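Local coordinates for protein CurF (Lyngbya majuscula, PDB 5DP2) that forms a cyclopropane ring in curacin A biosynthesis, as an unusual NADP-binding enoyl-acyl carrier protein reductase domain of a polyketide synthase, at residues A[12-24]-A[68-80]. Sequence-based numbering, arbitrary orientation.
Sequences QLRIPSYGLLKNL and YRSGIISAENLTF
In the GroES-like part of this medium-chain reductase fold, strand 11-14 and the loop that follows it, as far as Tyr18, lie along the loop between helix 50-57 and strand 83-91, joined mainly through side chains and waters. Arg14 grips the carbonyl O of Glu76, at the 3-10 turn 75-77, side-on: NH2 reaches Glu76 O at 2.9 Å and NE at 3.2 Å, both with the oxygen near the guanidinium plane. The NH2 bond lies in the carbonyl plane, whereas NE sits above it. Bends at chi2 (-72°) and chi3 (-82°) fold the Arg14 chain back to reach this oxygen, and Arg69 CG packs over one guanidinium face. Gln12 OE1 receives Arg14 NH1 and Arg69 NH1, each at 2.9 Å, and so bridges two like charges; Arg69 NH1 also bonds Gln29. A lysine in place of Arg14 has a single nitrogen for both tasks, and is likely to leave either Glu76 O or Gln12 OE1 without its guanidinium donor. One water accepts from Ile15 N and lies within hydrogen-bonding distance of Ala75 O and Leu78 O. Farther along, Ala75 CB lies over the Tyr18 ring, 3.7 Å from its centroid, a CH-pi contact, while Leu78 CD2 meets the ring edge 3.9 Å from Tyr18 CE1. Phe80, whose side chain lies about 12 Å from the bound NADP, turns its edge to Leu13 O and takes Leu24 CD2 over a face, 4.0 Å from Phe80 CE2. Glu76 O thus takes two Arg14 nitrogens and a water shared with Ile15 O, with apolar contacts flanking this polar seam.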
ATOM      1  N   GLN A  12      -8.961   6.775 -19.223  1.00  5.37           N
ATOM      2  CA  GLN A  12      -7.798   6.396 -18.416  1.00  5.23           C
ATOM      3  C   GLN A  12      -7.221   7.662 -17.787  1.00  5.29           C
ATOM      4  O   GLN A  12      -7.103   8.691 -18.467  1.00  6.02           O
ATOM      5  CB  GLN A  12      -6.742   5.684 -19.257  1.00  5.38           C
ATOM      6  CG  GLN A  12      -5.501   5.291 -18.463  1.00  5.31           C
ATOM      7  CD  GLN A  12      -4.597   4.403 -19.290  1.00  5.41           C
ATOM      8  OE1 GLN A  12      -3.801   4.888 -20.107  1.00  6.16           O
ATOM      9  NE2 GLN A  12      -4.734   3.102 -19.109  1.00  5.86           N
ATOM     10  N   LEU A  13      -6.849   7.582 -16.512  1.00  5.24           N
ATOM     11  CA  LEU A  13      -6.297   8.750 -15.806  1.00  5.50           C
ATOM     12  C   LEU A  13      -4.861   8.980 -16.278  1.00  5.53           C
ATOM     13  O   LEU A  13      -4.025   8.082 -16.271  1.00  5.75           O
ATOM     14  CB  LEU A  13      -6.337   8.473 -14.295  1.00  5.35           C
ATOM     15  CG  LEU A  13      -6.055   9.687 -13.408  1.00  6.26           C
ATOM     16  CD1 LEU A  13      -7.143  10.717 -13.532  1.00  7.62           C
ATOM     17  CD2 LEU A  13      -5.933   9.206 -11.959  1.00  6.54           C
ATOM     18  N   ARG A  14      -4.580  10.233 -16.680  1.00  5.84           N
ATOM     19  CA  ARG A  14      -3.295  10.597 -17.243  1.00  6.26           C
ATOM     20  C   ARG A  14      -2.919  12.005 -16.805  1.00  6.66           C
ATOM     21  O   ARG A  14      -3.752  12.744 -16.282  1.00  7.94           O
ATOM     22  CB  ARG A  14      -3.344  10.516 -18.788  1.00  6.46           C
ATOM     23  CG  ARG A  14      -3.675   9.131 -19.341  1.00  6.30           C
ATOM     24  CD  ARG A  14      -2.543   8.128 -19.195  1.00  6.18           C
ATOM     25  NE  ARG A  14      -1.545   8.287 -20.274  1.00  6.67           N
ATOM     26  CZ  ARG A  14      -1.731   7.799 -21.505  1.00  6.84           C
ATOM     27  NH1 ARG A  14      -2.739   7.000 -21.786  1.00  7.07           N
ATOM     28  NH2 ARG A  14      -0.874   8.109 -22.473  1.00  7.98           N
ATOM     29  N   ILE A  15      -1.664  12.363 -17.052  1.00  7.10           N
ATOM     30  CA  ILE A  15      -1.180  13.728 -16.852  1.00  7.79           C
ATOM     31  C   ILE A  15      -0.404  14.178 -18.091  1.00  8.75           C
ATOM     32  O   ILE A  15       0.214  13.364 -18.775  1.00  9.85           O
ATOM     33  CB  ILE A  15      -0.281  13.851 -15.605  1.00  8.42           C
ATOM     34  CG1 ILE A  15       0.884  12.866 -15.632  1.00  8.83           C
ATOM     35  CG2 ILE A  15      -1.099  13.713 -14.335  1.00  9.17           C
ATOM     36  CD1 ILE A  15       1.899  13.059 -14.525  1.00  9.92           C
ATOM     37  N   PRO A  16      -0.343  15.505 -18.316  1.00 10.07           N
ATOM     38  CA  PRO A  16       0.449  16.020 -19.424  1.00 11.81           C
ATOM     39  C   PRO A  16       1.904  16.255 -19.050  1.00 11.89           C
ATOM     40  O   PRO A  16       2.763  16.382 -19.942  1.00 14.31           O
ATOM     41  CB  PRO A  16      -0.231  17.350 -19.735  1.00 13.98           C
ATOM     42  CG  PRO A  16      -0.786  17.804 -18.429  1.00 14.17           C
ATOM     43  CD  PRO A  16      -1.258  16.527 -17.781  1.00 12.25           C
ATOM     44  N   SER A  17       2.186  16.372 -17.757  1.00 11.80           N
ATOM     45  CA  SER A  17       3.473  16.848 -17.251  1.00 12.13           C
ATOM     46  C   SER A  17       3.387  16.675 -15.731  1.00 11.19           C
ATOM     47  O   SER A  17       2.291  16.504 -15.177  1.00 11.47           O
ATOM     48  CB  SER A  17       3.730  18.316 -17.598  1.00 15.33           C
ATOM     49  OG  SER A  17       2.674  19.134 -17.129  1.00 17.98           O
ATOM     50  N   TYR A  18       4.533  16.764 -15.066  1.00 11.35           N
ATOM     51  CA  TYR A  18       4.612  16.637 -13.609  1.00 10.85           C
ATOM     52  C   TYR A  18       4.461  17.985 -12.915  1.00 11.94           C
ATOM     53  O   TYR A  18       4.819  19.043 -13.472  1.00 15.00           O
ATOM     54  CB  TYR A  18       5.960  16.051 -13.215  1.00 10.42           C
ATOM     55  CG  TYR A  18       6.160  14.629 -13.679  1.00  9.69           C
ATOM     56  CD1 TYR A  18       5.273  13.644 -13.306  1.00  9.00           C
ATOM     57  CD2 TYR A  18       7.229  14.251 -14.481  1.00 10.96           C
ATOM     58  CE1 TYR A  18       5.436  12.324 -13.719  1.00  9.07           C
ATOM     59  CE2 TYR A  18       7.404  12.921 -14.899  1.00 10.76           C
ATOM     60  CZ  TYR A  18       6.490  11.960 -14.507  1.00  8.89           C
ATOM     61  OH  TYR A  18       6.602  10.629 -14.888  1.00 10.25           O
ATOM     62  N   GLY A  19       3.941  17.941 -11.690  1.00 11.60           N
ATOM     63  CA  GLY A  19       4.035  19.061 -10.760  1.00 12.94           C
ATOM     64  C   GLY A  19       2.771  19.494 -10.061  1.00 12.19           C
ATOM     65  O   GLY A  19       2.858  20.123  -8.990  1.00 16.15           O
ATOM     66  N   LEU A  20       1.604  19.222 -10.644  1.00 10.84           N
ATOM     67  CA  LEU A  20       0.326  19.682 -10.067  1.00 11.00           C
ATOM     68  C   LEU A  20      -0.741  18.593 -10.109  1.00 10.20           C
ATOM     69  O   LEU A  20      -0.981  17.991 -11.169  1.00 10.35           O
ATOM     70  CB  LEU A  20      -0.236  20.896 -10.763  1.00 13.38           C
ATOM     71  CG  LEU A  20       0.547  22.211 -10.655  1.00 15.31           C
ATOM     72  CD1 LEU A  20      -0.192  23.287 -11.404  1.00 17.61           C
ATOM     73  CD2 LEU A  20       0.804  22.668  -9.220  1.00 15.85           C
ATOM     74  N   LEU A  21      -1.423  18.375  -8.988  1.00  9.91           N
ATOM     75  CA  LEU A  21      -2.528  17.424  -8.957  1.00  9.39           C
ATOM     76  C   LEU A  21      -3.656  17.836  -9.901  1.00  9.75           C
ATOM     77  O   LEU A  21      -4.336  16.967 -10.467  1.00 10.20           O
ATOM     78  CB  LEU A  21      -3.072  17.237  -7.528  1.00 10.28           C
ATOM     79  CG  LEU A  21      -2.073  16.662  -6.515  1.00 12.15           C
ATOM     80  CD1 LEU A  21      -2.748  16.464  -5.176  1.00 14.16           C
ATOM     81  CD2 LEU A  21      -1.446  15.375  -7.005  1.00 13.06           C
ATOM     82  N   LYS A  22      -3.868  19.147 -10.078  1.00 10.76           N
ATOM     83  CA  LYS A  22      -5.007  19.581 -10.882  1.00 13.15           C
ATOM     84  C   LYS A  22      -4.875  19.173 -12.334  1.00 13.19           C
ATOM     85  O   LYS A  22      -5.847  19.243 -13.089  1.00 15.10           O
ATOM     86  CB  LYS A  22      -5.264  21.080 -10.760  1.00 16.82           C
ATOM     87  CG  LYS A  22      -4.226  21.946 -11.445  1.00 19.68           C
ATOM     88  CD  LYS A  22      -4.342  23.427 -11.093  1.00 27.47           C
ATOM     89  CE  LYS A  22      -5.317  24.159 -11.987  1.00 33.41           C
ATOM     90  NZ  LYS A  22      -5.369  25.607 -11.619  1.00 34.54           N
ATOM     91  N   ASN A  23      -3.686  18.781 -12.774  1.00 12.28           N
ATOM     92  CA  ASN A  23      -3.537  18.341 -14.157  1.00 13.85           C
ATOM     93  C   ASN A  23      -3.905  16.870 -14.413  1.00 11.50           C
ATOM     94  O   ASN A  23      -3.883  16.421 -15.573  1.00 11.76           O
ATOM     95  CB  ASN A  23      -2.128  18.599 -14.667  1.00 16.95           C
ATOM     96  CG  ASN A  23      -1.787  20.072 -14.799  1.00 22.05           C
ATOM     97  OD1 ASN A  23      -2.609  20.896 -15.216  1.00 26.07           O
ATOM     98  ND2 ASN A  23      -0.540  20.392 -14.512  1.00 23.17           N
ATOM     99  N   LEU A  24      -4.298  16.130 -13.376  1.00 10.01           N
ATOM    100  CA  LEU A  24      -4.869  14.791 -13.589  1.00  8.79           C
ATOM    101  C   LEU A  24      -6.128  14.935 -14.456  1.00  8.97           C
ATOM    102  O   LEU A  24      -6.986  15.757 -14.166  1.00 12.62           O
ATOM    103  CB  LEU A  24      -5.233  14.177 -12.243  1.00  9.13           C
ATOM    104  CG  LEU A  24      -4.046  13.637 -11.444  1.00  9.04           C
ATOM    105  CD1 LEU A  24      -4.403  13.497  -9.974  1.00 10.35           C
ATOM    106  CD2 LEU A  24      -3.574  12.310 -12.027  1.00  8.66           C
ATOM    107  N   TYR A  68       4.019   2.701 -17.413  1.00  5.69           N
ATOM    108  CA  TYR A  68       3.965   3.595 -18.567  1.00  5.71           C
ATOM    109  C   TYR A  68       3.364   2.922 -19.772  1.00  5.79           C
ATOM    110  O   TYR A  68       3.703   1.773 -20.104  1.00  6.48           O
ATOM    111  CB  TYR A  68       5.372   4.085 -18.923  1.00  6.79           C
ATOM    112  CG  TYR A  68       6.023   4.911 -17.844  1.00  6.41           C
ATOM    113  CD1 TYR A  68       5.824   6.285 -17.790  1.00  6.53           C
ATOM    114  CD2 TYR A  68       6.857   4.349 -16.891  1.00  6.61           C
ATOM    115  CE1 TYR A  68       6.444   7.071 -16.850  1.00  6.67           C
ATOM    116  CE2 TYR A  68       7.485   5.128 -15.944  1.00  6.85           C
ATOM    117  CZ  TYR A  68       7.304   6.492 -15.933  1.00  6.74           C
ATOM    118  OH  TYR A  68       7.951   7.331 -15.036  1.00  8.01           O
ATOM    119  N   ARG A  69       2.525   3.650 -20.506  1.00  5.79           N
ATOM    120  CA  ARG A  69       2.013   3.133 -21.760  1.00  6.30           C
ATOM    121  C   ARG A  69       3.158   2.816 -22.720  1.00  7.22           C
ATOM    122  O   ARG A  69       4.071   3.620 -22.905  1.00  8.94           O
ATOM    123  CB  ARG A  69       1.060   4.149 -22.399  1.00  6.40           C
ATOM    124  CG  ARG A  69      -0.199   4.425 -21.589  1.00  6.81           C
ATOM    125  CD  ARG A  69      -1.012   3.167 -21.266  1.00  7.20           C
ATOM    126  NE  ARG A  69      -1.431   2.432 -22.454  1.00  7.26           N
ATOM    127  CZ  ARG A  69      -2.599   2.599 -23.062  1.00  7.28           C
ATOM    128  NH1 ARG A  69      -3.507   3.447 -22.599  1.00  7.34           N
ATOM    129  NH2 ARG A  69      -2.872   1.911 -24.167  1.00  8.07           N
ATOM    130  N   SER A  70       3.075   1.604 -23.308  1.00  7.39           N
ATOM    131  CA  SER A  70       4.087   1.050 -24.215  0.53  8.47           C
ATOM    132  C   SER A  70       5.430   0.814 -23.571  1.00  7.93           C
ATOM    133  O   SER A  70       6.400   0.467 -24.243  1.00  9.14           O
ATOM    134  CB  SER A  70       4.266   1.915 -25.461  0.53  9.60           C
ATOM    135  OG  SER A  70       3.127   1.843 -26.264  0.53 12.35           O
ATOM    136  N   GLY A  71       5.506   0.986 -22.246  1.00  7.62           N
ATOM    137  CA  GLY A  71       6.755   0.821 -21.533  1.00  8.36           C
ATOM    138  C   GLY A  71       7.760   1.924 -21.796  1.00  8.87           C
ATOM    139  O   GLY A  71       8.925   1.741 -21.524  1.00 12.08           O
ATOM    140  N   ILE A  72       7.301   3.062 -22.322  1.00  8.82           N
ATOM    141  CA  ILE A  72       8.167   4.184 -22.678  1.00 10.33           C
ATOM    142  C   ILE A  72       8.018   5.268 -21.602  1.00  8.96           C
ATOM    143  O   ILE A  72       6.921   5.796 -21.361  1.00  9.61           O
ATOM    144  CB  ILE A  72       7.851   4.717 -24.089  1.00 12.27           C
ATOM    145  CG1 ILE A  72       8.177   3.641 -25.116  1.00 15.02           C
ATOM    146  CG2 ILE A  72       8.630   6.000 -24.361  1.00 14.37           C
ATOM    147  CD1 ILE A  72       7.791   4.007 -26.524  1.00 19.38           C
ATOM    148  N   ILE A  73       9.122   5.539 -20.912  1.00  9.85           N
ATOM    149  CA  ILE A  73       9.118   6.437 -19.737  1.00  9.96           C
ATOM    150  C   ILE A  73       8.971   7.907 -20.137  1.00 10.09           C
ATOM    151  O   ILE A  73       9.874   8.466 -20.775  1.00 13.32           O
ATOM    152  CB  ILE A  73      10.383   6.204 -18.891  1.00  9.84           C
ATOM    153  CG1 ILE A  73      10.403   4.770 -18.338  1.00 10.98           C
ATOM    154  CG2 ILE A  73      10.492   7.212 -17.762  1.00 10.84           C
ATOM    155  CD1 ILE A  73      11.667   4.395 -17.595  1.00 12.62           C
ATOM    156  N   SER A  74       7.861   8.514 -19.727  1.00  9.44           N
ATOM    157  CA  SER A  74       7.572   9.948 -19.896  0.69  9.98           C
ATOM    158  C   SER A  74       6.326  10.291 -19.108  1.00  9.07           C
ATOM    159  O   SER A  74       5.466   9.433 -18.930  1.00  8.79           O
ATOM    160  CB  SER A  74       7.329  10.315 -21.360  0.69 11.42           C
ATOM    161  OG  SER A  74       6.068   9.837 -21.779  0.69 12.55           O
ATOM    162  N   ALA A  75       6.189  11.546 -18.669  1.00  9.19           N
ATOM    163  CA  ALA A  75       5.011  11.931 -17.907  1.00  8.31           C
ATOM    164  C   ALA A  75       3.737  11.628 -18.653  1.00  7.60           C
ATOM    165  O   ALA A  75       2.758  11.159 -18.049  1.00  7.84           O
ATOM    166  CB  ALA A  75       5.050  13.418 -17.558  1.00  9.94           C
ATOM    167  N   GLU A  76       3.704  11.929 -19.951  1.00  8.51           N
ATOM    168  CA  GLU A  76       2.466  11.777 -20.701  0.50  8.58           C
ATOM    169  C   GLU A  76       2.063  10.326 -20.930  1.00  7.75           C
ATOM    170  O   GLU A  76       0.936  10.057 -21.359  1.00  8.95           O
ATOM    171  CB  GLU A  76       2.549  12.525 -22.030  0.50 10.54           C
ATOM    172  CG  GLU A  76       3.566  11.955 -23.005  0.50 11.09           C
ATOM    173  CD  GLU A  76       3.695  12.796 -24.254  0.50 19.37           C
ATOM    174  OE1 GLU A  76       3.484  14.016 -24.157  0.50 25.09           O
ATOM    175  OE2 GLU A  76       4.004  12.251 -25.331  0.50 22.64           O
ATOM    176  N   ASN A  77       2.968   9.391 -20.614  1.00  7.29           N
ATOM    177  CA  ASN A  77       2.686   7.957 -20.716  1.00  6.83           C
ATOM    178  C   ASN A  77       2.351   7.322 -19.366  1.00  6.27           C
ATOM    179  O   ASN A  77       1.972   6.152 -19.329  1.00  6.23           O
ATOM    180  CB  ASN A  77       3.869   7.226 -21.353  1.00  7.31           C
ATOM    181  CG  ASN A  77       4.089   7.612 -22.796  1.00  8.11           C
ATOM    182  OD1 ASN A  77       3.263   8.291 -23.413  1.00  9.50           O
ATOM    183  ND2 ASN A  77       5.206   7.145 -23.343  1.00 10.57           N
ATOM    184  N   LEU A  78       2.562   8.038 -18.264  1.00  6.25           N
ATOM    185  CA  LEU A  78       2.362   7.462 -16.922  1.00  5.94           C
ATOM    186  C   LEU A  78       0.892   7.130 -16.673  1.00  5.53           C
ATOM    187  O   LEU A  78       0.012   7.962 -16.888  1.00  5.97           O
ATOM    188  CB  LEU A  78       2.856   8.464 -15.873  1.00  6.19           C
ATOM    189  CG  LEU A  78       2.827   7.979 -14.412  1.00  6.64           C
ATOM    190  CD1 LEU A  78       3.769   6.819 -14.153  1.00  7.08           C
ATOM    191  CD2 LEU A  78       3.161   9.127 -13.484  1.00  7.68           C
ATOM    192  N   THR A  79       0.658   5.912 -16.166  1.00  5.66           N
ATOM    193  CA  THR A  79      -0.661   5.513 -15.703  1.00  5.30           C
ATOM    194  C   THR A  79      -0.636   5.345 -14.176  1.00  4.87           C
ATOM    195  O   THR A  79       0.422   5.330 -13.546  1.00  5.41           O
ATOM    196  CB  THR A  79      -1.158   4.229 -16.404  1.00  5.62           C
ATOM    197  OG1 THR A  79      -0.299   3.135 -16.081  1.00  6.19           O
ATOM    198  CG2 THR A  79      -1.183   4.368 -17.902  1.00  6.51           C
ATOM    199  N   PHE A  80      -1.839   5.219 -13.622  1.00  4.96           N
ATOM    200  CA  PHE A  80      -2.036   5.150 -12.180  1.00  4.88           C
ATOM    201  C   PHE A  80      -2.950   3.989 -11.851  1.00  4.59           C
ATOM    202  O   PHE A  80      -3.761   3.567 -12.674  1.00  5.18           O
ATOM    203  CB  PHE A  80      -2.658   6.466 -11.671  1.00  5.46           C
ATOM    204  CG  PHE A  80      -1.863   7.677 -12.047  1.00  5.51           C
ATOM    205  CD1 PHE A  80      -0.814   8.108 -11.265  1.00  6.16           C
ATOM    206  CD2 PHE A  80      -2.115   8.361 -13.237  1.00  6.03           C
ATOM    207  CE1 PHE A  80      -0.025   9.170 -11.649  1.00  7.31           C
ATOM    208  CE2 PHE A  80      -1.334   9.435 -13.621  1.00  7.41           C
ATOM    209  CZ  PHE A  80      -0.303   9.855 -12.822  1.00  7.69           C
TER
HETATM  210  O   HOH W   1      -4.167   5.524 -15.277  1.00  5.70           O
HETATM  211  O   HOH W   2      -0.022  10.296 -18.266  1.00  7.54           O
HETATM  212  O   HOH W   3      -1.140  12.009 -21.283  1.00 18.03           O
HETATM  213  O   HOH W   4       6.695   9.043 -12.357  1.00  9.88           O
HETATM  214  O   HOH W   5       8.580   9.926 -16.404  1.00 13.63           O